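Local coordinates for protein glycosyl hyrolase, family 3 (Deinococcus radiodurans, PDB 3TEV) that probably hydrolyses O-glycosidic bonds, acting as a family 3 glycoside hydrolase built on a TIM-barrel domain, at residues Ala37-His42 and Ala65-Val70; Pro143-Arg148 and Pro181-Thr186; Ile259-Met264 and Ala285-Val290. One frame throughout, in Å; residues are numbered along the deposited sequence.

Interaction 1: residues Ala37-His42 and Ala65-Val70; sequences AYLREH and ADLREV
Leu39 and Val70 meet where two helices lean together: CB of Leu39 is 4.0 Å from CG1 of Val70, a contact at the base of one side chain and the tip of the other. One branch further out, CD1 of Leu39 reaches CD2 of Leu67 at 3.7 Å, and these two leucine side chains run across one another at a slant. Leu39 therefore serves two partners with different parts of its chain. Its CA-CB bond already aims CB at the other helix, and the first torsion, with CG beside the backbone N and opposite the carbonyl carbon (chi1 -67°), helps carry the outer branch toward Leu67.

Arg40 makes the outer half of the contact. Its chain bends at chi3 (-90°) and swings the guanidinium over the last turn of 65-70, where NH2 lies 3.7 Å from CA of Val70 and 4.1 Å from CG2 of the same residue. The carbonyl O of Val70 sits 3.7 Å above one face of the guanidinium, displaced toward its rim. No hydrogen bond crosses between the segments; the approach is mainly packing, with the carbonyl probably adding a weak attraction.

Behind this first shell, Leu39 also packs on Ile24 of strand 22-24 and on Ile44, while Leu67 rests on Leu26; both leucines are buried, whereas Arg40 is exposed. The axes of the segments 37-42 and 65-70 come no closer than 10.5 Å and are inclined by 31°, with the same general N-to-C direction; Arg40 and Val70 form the nearest CA pair. Two helices running the same way, one following strand 22-24 and the other following strand 46-49, with their apolar sides turned inward, are characteristic of the outer helical layer of a TIM barrel.

Interaction 2: residues Pro143-Arg148 and Pro181-Thr186; sequences PVIGDR and PGHGDT
Val144 and Ile145 both face the His183 side chain, each crossing it at about a right angle, in a contact between two loops that follow strands of the TIM barrel: the loop holding 143-148 comes after strand 128-129, and the one holding 181-186 directly after strand 174-180. CG1 of Val144 comes to 3.6 Å from ND1 of His183, while CD1 of Ile145 lies 3.8 Å from CB of the same histidine. Both methyls approach the imidazole obliquely. Val144 divides its branches: with CG1 anti to the backbone N (chi1 -179°), CG2 is directed to Thr186, 3.8 Å from its OG1, again with the side chains nearly perpendicular. With both methyls of Val144 removed by an alanine, the contacts to ND1 of His183 and to OG1 of Thr186 would be lost, and a gap would probably open between the loops. ND1 is buried by this contact and has no polar partner in the model.

The histidine is positioned from beyond the two loops, since its backbone N is hydrogen-bonded to OD1 of Asp135 and its ring stands edge-to-face with that of His179. Asp185 forms a salt bridge with Lys199. No direct hydrogen bond spans the segments; instead one water accepts from N of Ile145 at 2.9 Å and donates to O of Gly184 at 3.1 Å.

Interaction 3: residues Ile259-Met264 and Ala285-Val290; sequences IVTDSM and AGADLV
Asp288 grips the backbone of Ile259 at two points, and its side chain can be followed outward atom by atom. CB lies 3.7 Å from O of Ile259. A chi1 of -56° keeps CG anti to the carbonyl carbon and, together with chi2, brings OD2 to N of Ile259. At this tip, OD2 accepts the N-H at 2.8 Å; the bond is nearly straight (168°), and the donor arrives on the anti side, somewhat out of the carboxylate plane. OD2 also forms a salt bridge with Arg250, and OD1 one with Arg323, so the buried carboxylate is flanked by two arginines, which would be expected to favour its charged form.

The main chain of Asp288 returns the grip: its N donates to O of Ile259 at 2.9 Å. The same oxygen receives a weak bond from N of Leu289, and O of Leu289 accepts from N of Thr261 at 3.1 Å; placed around Val260, these two bonds make a single bridge of parallel type. Val260 and Leu289 point the same way from it, CG2 of Val260 lying 3.9 Å from CD2 of Leu289. Thr261 places CG2 4.0 Å from CB of Ala287, and CG of Met264, deposited as selenomethionine, touches CG1 of Val290 at 3.7 Å.

Before this, Gly286 ends helix 275-285 in a Schellman motif, turning the chain toward strand 290-291. Val260 is bonded on its other side to strand 221-224, and Val290 to the strand 22-24 region. The bridge thus joins strand 258-261 to the lead-in of strand 290-291, closing the parallel sheet between its last two strands, which a beta-alpha-beta crossover links along the chain, as in a TIM barrel.

The three contacts sample different layers of one TIM-barrel domain and follow in series along the chain. Interaction 1 joins helices of the outer layer; interaction 3 closes the sheet, its centre only about 7 Å from that of the chain; interaction 2 links loops after the strands. Centres of interactions 1 and 2 are about 35 Å apart, on opposite sides of the chain's centre. Interactions 2 and 3 come closer, about 6 Å between nearest atoms, without touching. Because TIM-barrel enzymes carry their active sites at the C-terminal ends of the strands, the 181-186 loop and the end of 259-264 probably border that site, whereas interaction 1 lies on the flank.

Interaction 1: residues Ala37-His42 and Ala65-Val70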
ATOM      1  N   ALA A  37       5.589  23.978   2.236  1.00 37.09           N
ATOM      2  CA  ALA A  37       6.590  24.433   1.271  1.00 37.24           C
ATOM      3  C   ALA A  37       7.295  23.212   0.659  1.00 36.78           C
ATOM      4  O   ALA A  37       7.523  23.142  -0.536  1.00 36.90           O
ATOM      5  CB  ALA A  37       7.622  25.379   1.950  1.00 36.22           C
ATOM      6  N   TYR A  38       7.587  22.232   1.499  1.00 36.62           N
ATOM      7  CA  TYR A  38       8.263  21.016   1.077  1.00 36.18           C
ATOM      8  C   TYR A  38       7.414  20.131   0.128  1.00 34.93           C
ATOM      9  O   TYR A  38       7.910  19.693  -0.907  1.00 33.70           O
ATOM     10  CB  TYR A  38       8.667  20.270   2.343  1.00 36.84           C
ATOM     11  CG  TYR A  38       9.223  18.899   2.151  1.00 38.76           C
ATOM     12  CD1 TYR A  38      10.573  18.714   1.841  1.00 40.17           C
ATOM     13  CD2 TYR A  38       8.415  17.772   2.337  1.00 40.20           C
ATOM     14  CE1 TYR A  38      11.101  17.457   1.681  1.00 41.99           C
ATOM     15  CE2 TYR A  38       8.940  16.490   2.184  1.00 42.12           C
ATOM     16  CZ  TYR A  38      10.287  16.354   1.864  1.00 43.24           C
ATOM     17  OH  TYR A  38      10.822  15.108   1.728  1.00 46.08           O
ATOM     18  N   LEU A  39       6.148  19.875   0.472  1.00 34.05           N
ATOM     19  CA  LEU A  39       5.256  19.164  -0.446  1.00 34.55           C
ATOM     20  C   LEU A  39       5.179  19.842  -1.821  1.00 35.57           C
ATOM     21  O   LEU A  39       5.249  19.191  -2.868  1.00 35.23           O
ATOM     22  CB  LEU A  39       3.847  19.061   0.137  1.00 34.22           C
ATOM     23  CG  LEU A  39       3.683  18.184   1.383  1.00 34.03           C
ATOM     24  CD1 LEU A  39       2.373  18.497   2.125  1.00 32.03           C
ATOM     25  CD2 LEU A  39       3.795  16.695   1.033  1.00 33.71           C
ATOM     26  N   ARG A  40       5.044  21.162  -1.804  1.00 36.95           N
ATOM     27  CA  ARG A  40       4.878  21.924  -3.013  1.00 38.87           C
ATOM     28  C   ARG A  40       6.185  21.898  -3.816  1.00 38.90           C
ATOM     29  O   ARG A  40       6.183  21.615  -5.012  1.00 38.99           O
ATOM     30  CB  ARG A  40       4.474  23.342  -2.630  1.00 40.04           C
ATOM     31  CG  ARG A  40       3.594  24.015  -3.612  1.00 45.13           C
ATOM     32  CD  ARG A  40       3.247  25.450  -3.152  1.00 50.74           C
ATOM     33  NE  ARG A  40       2.032  25.557  -2.333  1.00 52.32           N
ATOM     34  CZ  ARG A  40       0.795  25.439  -2.823  1.00 53.94           C
ATOM     35  NH1 ARG A  40       0.602  25.156  -4.114  1.00 54.25           N
ATOM     36  NH2 ARG A  40      -0.253  25.576  -2.023  1.00 54.01           N
ATOM     37  N   GLU A  41       7.297  22.143  -3.142  1.00 39.14           N
ATOM     38  CA  GLU A  41       8.631  22.126  -3.760  1.00 40.35           C
ATOM     39  C   GLU A  41       8.931  20.861  -4.584  1.00 39.34           C
ATOM     40  O   GLU A  41       9.466  20.961  -5.672  1.00 39.14           O
ATOM     41  CB  GLU A  41       9.697  22.299  -2.674  1.00 41.29           C
ATOM     42  CG  GLU A  41      11.121  22.317  -3.164  1.00 46.15           C
ATOM     43  CD  GLU A  41      12.104  22.835  -2.112  1.00 53.20           C
ATOM     44  OE1 GLU A  41      11.919  22.546  -0.896  1.00 55.53           O
ATOM     45  OE2 GLU A  41      13.062  23.534  -2.514  1.00 56.79           O
ATOM     46  N   HIS A  42       8.563  19.689  -4.069  1.00 38.27           N
ATOM     47  CA  HIS A  42       8.889  18.429  -4.723  1.00 37.60           C
ATOM     48  C   HIS A  42       7.715  17.822  -5.479  1.00 36.96           C
ATOM     49  O   HIS A  42       7.865  16.769  -6.093  1.00 37.43           O
ATOM     50  CB  HIS A  42       9.454  17.419  -3.690  1.00 37.52           C
ATOM     51  CG  HIS A  42      10.690  17.906  -3.009  1.00 37.84           C
ATOM     52  ND1 HIS A  42      11.887  18.072  -3.677  1.00 39.58           N
ATOM     53  CD2 HIS A  42      10.907  18.332  -1.743  1.00 37.84           C
ATOM     54  CE1 HIS A  42      12.796  18.550  -2.844  1.00 38.03           C
ATOM     55  NE2 HIS A  42      12.229  18.718  -1.664  1.00 38.08           N
ATOM     56  N   ALA A  65      -7.965  18.787   4.381  1.00 40.18           N
ATOM     57  CA  ALA A  65      -8.374  19.873   3.505  1.00 40.34           C
ATOM     58  C   ALA A  65      -7.138  20.663   3.129  1.00 40.30           C
ATOM     59  O   ALA A  65      -6.936  20.967   1.957  1.00 40.69           O
ATOM     60  CB  ALA A  65      -9.446  20.781   4.162  1.00 40.50           C
ATOM     61  N   ASP A  66      -6.300  20.967   4.115  1.00 39.87           N
ATOM     62  CA  ASP A  66      -5.033  21.637   3.837  1.00 39.30           C
ATOM     63  C   ASP A  66      -4.157  20.845   2.843  1.00 38.54           C
ATOM     64  O   ASP A  66      -3.569  21.421   1.919  1.00 38.75           O
ATOM     65  CB  ASP A  66      -4.276  21.896   5.138  1.00 39.25           C
ATOM     66  CG  ASP A  66      -4.980  22.905   6.039  1.00 40.99           C
ATOM     67  OD1 ASP A  66      -5.923  23.610   5.594  1.00 42.79           O
ATOM     68  OD2 ASP A  66      -4.601  22.982   7.221  1.00 40.68           O
ATOM     69  N   LEU A  67      -4.084  19.530   3.028  1.00 37.55           N
ATOM     70  CA  LEU A  67      -3.253  18.691   2.166  1.00 36.62           C
ATOM     71  C   LEU A  67      -3.784  18.687   0.755  1.00 37.23           C
ATOM     72  O   LEU A  67      -3.017  18.715  -0.196  1.00 37.52           O
ATOM     73  CB  LEU A  67      -3.192  17.261   2.683  1.00 35.04           C
ATOM     74  CG  LEU A  67      -2.293  17.065   3.893  1.00 33.74           C
ATOM     75  CD1 LEU A  67      -2.644  15.727   4.652  1.00 29.78           C
ATOM     76  CD2 LEU A  67      -0.829  17.141   3.451  1.00 31.06           C
ATOM     77  N   ARG A  68      -5.104  18.660   0.627  1.00 37.63           N
ATOM     78  CA  ARG A  68      -5.711  18.697  -0.670  1.00 38.52           C
ATOM     79  C   ARG A  68      -5.450  20.038  -1.365  1.00 39.38           C
ATOM     80  O   ARG A  68      -5.253  20.075  -2.580  1.00 39.36           O
ATOM     81  CB  ARG A  68      -7.220  18.410  -0.578  1.00 38.57           C
ATOM     82  CG  ARG A  68      -7.993  18.766  -1.846  1.00 38.61           C
ATOM     83  CD  ARG A  68      -7.540  17.924  -3.056  1.00 39.52           C
ATOM     84  NE  ARG A  68      -8.316  18.260  -4.247  1.00 41.93           N
ATOM     85  CZ  ARG A  68      -8.083  19.316  -5.028  1.00 42.89           C
ATOM     86  NH1 ARG A  68      -7.094  20.167  -4.752  1.00 40.54           N
ATOM     87  NH2 ARG A  68      -8.855  19.525  -6.091  1.00 44.88           N
ATOM     88  N   GLU A  69      -5.448  21.127  -0.598  0.50 39.71           N
ATOM     89  CA  GLU A  69      -5.201  22.449  -1.159  0.50 40.07           C
ATOM     90  C   GLU A  69      -3.759  22.571  -1.661  0.50 39.52           C
ATOM     91  O   GLU A  69      -3.522  23.073  -2.753  0.50 39.55           O
ATOM     92  CB  GLU A  69      -5.534  23.544  -0.142  0.50 40.56           C
ATOM     93  CG  GLU A  69      -5.091  24.949  -0.557  0.50 42.99           C
ATOM     94  CD  GLU A  69      -5.830  25.475  -1.777  0.50 45.75           C
ATOM     95  OE1 GLU A  69      -6.958  24.997  -2.049  0.50 48.58           O
ATOM     96  OE2 GLU A  69      -5.292  26.374  -2.462  0.50 46.44           O
ATOM     97  N   VAL A  70      -2.807  22.072  -0.874  1.00 39.23           N
ATOM     98  CA  VAL A  70      -1.394  22.126  -1.236  1.00 37.48           C
ATOM     99  C   VAL A  70      -1.058  21.170  -2.384  1.00 36.80           C
ATOM    100  O   VAL A  70      -0.390  21.560  -3.318  1.00 36.26           O
ATOM    101  CB  VAL A  70      -0.499  21.856   0.004  1.00 37.61           C
ATOM    102  CG1 VAL A  70       1.004  21.857  -0.355  1.00 36.58           C
ATOM    103  CG2 VAL A  70      -0.784  22.895   1.076  1.00 37.31           C
TER

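Interaction 2: residues Pro143-Arg148 and Pro181-Thr186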
ATOM      1  N   PRO A 143       1.233 -17.369  14.558  1.00 89.61           N
ATOM      2  CA  PRO A 143       0.309 -16.271  14.251  1.00 87.70           C
ATOM      3  C   PRO A 143       1.046 -14.937  14.018  1.00 85.65           C
ATOM      4  O   PRO A 143       1.157 -14.118  14.936  1.00 85.87           O
ATOM      5  CB  PRO A 143      -0.598 -16.214  15.490  1.00 88.00           C
ATOM      6  CG  PRO A 143       0.230 -16.798  16.623  1.00 88.94           C
ATOM      7  CD  PRO A 143       1.379 -17.576  16.017  1.00 89.61           C
ATOM      8  N   VAL A 144       1.559 -14.743  12.802  1.00 82.91           N
ATOM      9  CA  VAL A 144       2.262 -13.503  12.434  1.00 80.46           C
ATOM     10  C   VAL A 144       1.267 -12.336  12.365  1.00 79.01           C
ATOM     11  O   VAL A 144       1.562 -11.215  12.808  1.00 78.65           O
ATOM     12  CB  VAL A 144       3.027 -13.631  11.066  1.00 80.18           C
ATOM     13  CG1 VAL A 144       3.761 -12.328  10.715  1.00 79.66           C
ATOM     14  CG2 VAL A 144       4.012 -14.800  11.082  1.00 79.73           C
ATOM     15  N   ILE A 145       0.085 -12.625  11.817  1.00 77.66           N
ATOM     16  CA  ILE A 145      -0.942 -11.617  11.571  1.00 76.41           C
ATOM     17  C   ILE A 145      -2.015 -11.644  12.668  1.00 76.93           C
ATOM     18  O   ILE A 145      -2.379 -10.592  13.209  1.00 76.59           O
ATOM     19  CB  ILE A 145      -1.517 -11.752  10.125  1.00 75.92           C
ATOM     20  CG1 ILE A 145      -0.402 -11.555   9.071  1.00 75.18           C
ATOM     21  CG2 ILE A 145      -2.702 -10.800   9.887  1.00 75.51           C
ATOM     22  CD1 ILE A 145       0.480 -10.255   9.214  1.00 73.97           C
ATOM     23  N   GLY A 146      -2.493 -12.845  13.002  1.00 77.45           N
ATOM     24  CA  GLY A 146      -3.398 -13.053  14.146  1.00 78.66           C
ATOM     25  C   GLY A 146      -4.788 -12.455  13.992  1.00 78.96           C
ATOM     26  O   GLY A 146      -5.517 -12.807  13.060  1.00 78.81           O
ATOM     27  N   ASP A 147      -5.139 -11.555  14.919  1.00 79.63           N
ATOM     28  CA  ASP A 147      -6.421 -10.811  14.940  1.00 79.77           C
ATOM     29  C   ASP A 147      -6.801 -10.138  13.620  1.00 77.16           C
ATOM     30  O   ASP A 147      -7.986 -10.013  13.283  1.00 76.78           O
ATOM     31  CB  ASP A 147      -6.351  -9.692  15.984  1.00 81.29           C
ATOM     32  CG  ASP A 147      -6.305 -10.208  17.385  1.00 85.76           C
ATOM     33  OD1 ASP A 147      -6.934 -11.259  17.657  1.00 89.12           O
ATOM     34  OD2 ASP A 147      -5.644  -9.550  18.223  1.00 89.75           O
ATOM     35  N   ARG A 148      -5.779  -9.681  12.906  1.00 74.02           N
ATOM     36  CA  ARG A 148      -5.940  -8.791  11.768  1.00 70.81           C
ATOM     37  C   ARG A 148      -6.321  -9.511  10.467  1.00 68.09           C
ATOM     38  O   ARG A 148      -6.679  -8.859   9.489  1.00 67.62           O
ATOM     39  CB  ARG A 148      -4.673  -7.948  11.586  1.00 70.96           C
ATOM     40  CG  ARG A 148      -4.223  -7.192  12.847  1.00 72.38           C
ATOM     41  CD  ARG A 148      -2.801  -6.660  12.684  1.00 75.73           C
ATOM     42  NE  ARG A 148      -2.630  -6.046  11.363  1.00 77.94           N
ATOM     43  CZ  ARG A 148      -1.467  -5.817  10.754  1.00 78.58           C
ATOM     44  NH1 ARG A 148      -1.463  -5.258   9.548  1.00 78.37           N
ATOM     45  NH2 ARG A 148      -0.317  -6.145  11.336  1.00 79.00           N
ATOM     46  N   PRO A 181       2.886 -10.988  -1.576  1.00 44.96           N
ATOM     47  CA  PRO A 181       1.991 -12.089  -1.897  1.00 45.56           C
ATOM     48  C   PRO A 181       1.400 -12.890  -0.721  1.00 46.16           C
ATOM     49  O   PRO A 181       0.879 -13.979  -0.959  1.00 46.12           O
ATOM     50  CB  PRO A 181       2.863 -13.011  -2.771  1.00 45.53           C
ATOM     51  CG  PRO A 181       4.177 -12.380  -2.890  1.00 45.74           C
ATOM     52  CD  PRO A 181       4.288 -11.344  -1.829  1.00 45.26           C
ATOM     53  N   GLY A 182       1.465 -12.372   0.510  1.00 46.97           N
ATOM     54  CA  GLY A 182       0.797 -12.996   1.663  1.00 48.21           C
ATOM     55  C   GLY A 182       1.727 -13.167   2.845  1.00 49.94           C
ATOM     56  O   GLY A 182       2.702 -13.930   2.762  1.00 49.99           O
ATOM     57  N   HIS A 183       1.410 -12.480   3.950  1.00 51.50           N
ATOM     58  CA  HIS A 183       2.265 -12.409   5.150  1.00 53.47           C
ATOM     59  C   HIS A 183       1.922 -13.468   6.183  1.00 54.93           C
ATOM     60  O   HIS A 183       2.551 -13.530   7.255  1.00 55.28           O
ATOM     61  CB  HIS A 183       2.110 -11.050   5.832  1.00 53.53           C
ATOM     62  CG  HIS A 183       3.390 -10.500   6.392  1.00 56.54           C
ATOM     63  ND1 HIS A 183       4.132 -11.155   7.359  1.00 58.21           N
ATOM     64  CD2 HIS A 183       4.061  -9.350   6.117  1.00 57.86           C
ATOM     65  CE1 HIS A 183       5.207 -10.438   7.651  1.00 58.93           C
ATOM     66  NE2 HIS A 183       5.189  -9.339   6.912  1.00 59.61           N
ATOM     67  N   GLY A 184       0.922 -14.289   5.878  1.00 55.96           N
ATOM     68  CA  GLY A 184       0.350 -15.184   6.871  1.00 58.30           C
ATOM     69  C   GLY A 184       1.270 -16.167   7.583  1.00 59.80           C
ATOM     70  O   GLY A 184       1.075 -16.450   8.766  1.00 59.78           O
ATOM     71  N   ASP A 185       2.272 -16.695   6.886  1.00 61.30           N
ATOM     72  CA  ASP A 185       3.036 -17.824   7.431  1.00 63.13           C
ATOM     73  C   ASP A 185       4.543 -17.754   7.151  1.00 63.81           C
ATOM     74  O   ASP A 185       5.147 -18.688   6.622  1.00 63.26           O
ATOM     75  CB  ASP A 185       2.424 -19.136   6.938  1.00 63.35           C
ATOM     76  CG  ASP A 185       2.992 -20.354   7.644  1.00 64.60           C
ATOM     77  OD1 ASP A 185       3.382 -20.271   8.834  1.00 65.81           O
ATOM     78  OD2 ASP A 185       3.050 -21.407   6.988  1.00 65.94           O
ATOM     79  N   THR A 186       5.137 -16.633   7.548  1.00 65.62           N
ATOM     80  CA  THR A 186       6.537 -16.301   7.236  1.00 67.16           C
ATOM     81  C   THR A 186       7.471 -16.762   8.353  1.00 68.19           C
ATOM     82  O   THR A 186       7.031 -16.867   9.497  1.00 68.44           O
ATOM     83  CB  THR A 186       6.695 -14.777   6.995  1.00 66.96           C
ATOM     84  OG1 THR A 186       6.250 -14.044   8.144  1.00 67.47           O
ATOM     85  CG2 THR A 186       5.851 -14.339   5.824  1.00 67.28           C
TER
HETATM   86  O   HOH W   1      -0.912 -15.204  10.815  1.00 62.24           O

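Interaction 3: residues Ile259-Met264 and Ala285-Val290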
ATOM      1  N   ILE A 259       0.461  -0.601  -7.652  1.00 31.44           N
ATOM      2  CA  ILE A 259       1.279  -1.384  -6.736  1.00 31.17           C
ATOM      3  C   ILE A 259       2.085  -0.431  -5.877  1.00 31.36           C
ATOM      4  O   ILE A 259       2.796   0.421  -6.413  1.00 31.10           O
ATOM      5  CB  ILE A 259       2.202  -2.323  -7.480  1.00 31.25           C
ATOM      6  CG1 ILE A 259       1.369  -3.302  -8.319  1.00 32.17           C
ATOM      7  CG2 ILE A 259       3.143  -3.042  -6.499  1.00 30.92           C
ATOM      8  CD1 ILE A 259       2.206  -4.184  -9.253  1.00 32.98           C
ATOM      9  N   VAL A 260       1.951  -0.549  -4.554  1.00 31.95           N
ATOM     10  CA  VAL A 260       2.693   0.294  -3.621  1.00 33.56           C
ATOM     11  C   VAL A 260       3.589  -0.609  -2.758  1.00 35.08           C
ATOM     12  O   VAL A 260       3.190  -1.710  -2.428  1.00 35.20           O
ATOM     13  CB  VAL A 260       1.741   1.223  -2.761  1.00 33.55           C
ATOM     14  CG1 VAL A 260       0.759   0.398  -1.956  1.00 34.90           C
ATOM     15  CG2 VAL A 260       2.540   2.126  -1.802  1.00 31.84           C
ATOM     16  N   THR A 261       4.799  -0.162  -2.429  1.00 36.66           N
ATOM     17  CA  THR A 261       5.694  -0.946  -1.574  1.00 39.52           C
ATOM     18  C   THR A 261       5.286  -0.769  -0.128  1.00 41.93           C
ATOM     19  O   THR A 261       4.825   0.319   0.247  1.00 43.56           O
ATOM     20  CB  THR A 261       7.089  -0.382  -1.572  1.00 39.66           C
ATOM     21  OG1 THR A 261       7.059   0.882  -0.851  1.00 40.95           O
ATOM     22  CG2 THR A 261       7.599  -0.199  -2.987  1.00 37.38           C
ATOM     23  N   ASP A 262       5.483  -1.789   0.706  1.00 43.87           N
ATOM     24  CA  ASP A 262       5.385  -1.579   2.149  1.00 45.89           C
ATOM     25  C   ASP A 262       6.424  -0.517   2.566  1.00 47.15           C
ATOM     26  O   ASP A 262       7.347  -0.183   1.800  1.00 46.58           O
ATOM     27  CB  ASP A 262       5.613  -2.908   2.893  1.00 46.55           C
ATOM     28  CG  ASP A 262       5.024  -2.921   4.326  1.00 48.89           C
ATOM     29  OD1 ASP A 262       4.731  -1.848   4.889  1.00 51.07           O
ATOM     30  OD2 ASP A 262       4.859  -4.030   4.894  1.00 50.51           O
ATOM     31  N   SER A 263       6.278   0.015   3.777  1.00 49.15           N
ATOM     32  CA  SER A 263       7.190   1.040   4.304  1.00 51.64           C
ATOM     33  C   SER A 263       8.688   0.683   4.122  1.00 52.96           C
ATOM     34  O   SER A 263       9.135  -0.381   4.577  1.00 52.15           O
ATOM     35  CB  SER A 263       6.882   1.256   5.786  1.00 51.90           C
ATOM     36  OG  SER A 263       7.922   1.992   6.421  1.00 54.24           O
HETATM   37  N   MSE A 264       9.469   1.554   3.480  1.00 55.14           N
HETATM   38  CA  MSE A 264      10.896   1.220   3.274  1.00 57.85           C
HETATM   39  C   MSE A 264      11.773   1.415   4.527  1.00 60.48           C
HETATM   40  O   MSE A 264      12.968   1.108   4.501  1.00 60.12           O
HETATM   41  CB  MSE A 264      11.493   1.971   2.079  1.00 57.62           C
HETATM   42  CG  MSE A 264      10.714   1.837   0.773  1.00 57.89           C
HETATM   43 SE   MSE A 264      10.490  -0.003   0.125  0.75 59.75          SE
HETATM   44  CE  MSE A 264      12.333  -0.497  -0.300  1.00 54.99           C
ATOM     45  N   ALA A 285      11.425  -2.808 -10.547  1.00 37.45           N
ATOM     46  CA  ALA A 285      10.793  -4.127 -10.473  1.00 37.09           C
ATOM     47  C   ALA A 285       9.305  -4.104 -10.867  1.00 36.70           C
ATOM     48  O   ALA A 285       8.762  -5.124 -11.315  1.00 36.25           O
ATOM     49  CB  ALA A 285      10.960  -4.715  -9.074  1.00 37.32           C
ATOM     50  N   GLY A 286       8.644  -2.959 -10.692  1.00 36.15           N
ATOM     51  CA  GLY A 286       7.225  -2.854 -11.037  1.00 35.79           C
ATOM     52  C   GLY A 286       6.282  -2.063 -10.130  1.00 35.33           C
ATOM     53  O   GLY A 286       5.102  -1.922 -10.473  1.00 36.28           O
ATOM     54  N   ALA A 287       6.756  -1.572  -8.981  1.00 33.93           N
ATOM     55  CA  ALA A 287       5.953  -0.681  -8.136  1.00 32.54           C
ATOM     56  C   ALA A 287       5.637   0.622  -8.869  1.00 32.35           C
ATOM     57  O   ALA A 287       6.469   1.133  -9.640  1.00 31.93           O
ATOM     58  CB  ALA A 287       6.693  -0.364  -6.849  1.00 32.25           C
ATOM     59  N   ASP A 288       4.440   1.159  -8.622  1.00 31.68           N
ATOM     60  CA  ASP A 288       4.080   2.506  -9.100  1.00 31.12           C
ATOM     61  C   ASP A 288       4.408   3.574  -8.066  1.00 30.71           C
ATOM     62  O   ASP A 288       4.534   4.758  -8.411  1.00 30.24           O
ATOM     63  CB  ASP A 288       2.581   2.586  -9.385  1.00 30.89           C
ATOM     64  CG  ASP A 288       2.132   1.535 -10.355  1.00 32.49           C
ATOM     65  OD1 ASP A 288       2.651   1.528 -11.498  1.00 36.93           O
ATOM     66  OD2 ASP A 288       1.304   0.684  -9.974  1.00 31.46           O
ATOM     67  N   LEU A 289       4.508   3.156  -6.799  1.00 29.96           N
ATOM     68  CA  LEU A 289       4.530   4.082  -5.660  1.00 30.29           C
ATOM     69  C   LEU A 289       5.428   3.510  -4.575  1.00 31.00           C
ATOM     70  O   LEU A 289       5.290   2.339  -4.199  1.00 30.83           O
ATOM     71  CB  LEU A 289       3.102   4.266  -5.082  1.00 30.04           C
ATOM     72  CG  LEU A 289       2.908   5.376  -4.018  1.00 29.20           C
ATOM     73  CD1 LEU A 289       3.371   6.785  -4.529  1.00 27.15           C
ATOM     74  CD2 LEU A 289       1.454   5.449  -3.552  1.00 26.95           C
ATOM     75  N   VAL A 290       6.346   4.327  -4.066  1.00 31.68           N
ATOM     76  CA  VAL A 290       7.212   3.892  -2.983  1.00 32.18           C
ATOM     77  C   VAL A 290       6.847   4.644  -1.701  1.00 33.02           C
ATOM     78  O   VAL A 290       6.778   5.879  -1.692  1.00 32.21           O
ATOM     79  CB  VAL A 290       8.710   4.118  -3.354  1.00 32.56           C
ATOM     80  CG1 VAL A 290       9.620   3.879  -2.139  1.00 32.25           C
ATOM     81  CG2 VAL A 290       9.117   3.199  -4.501  1.00 32.93           C
TER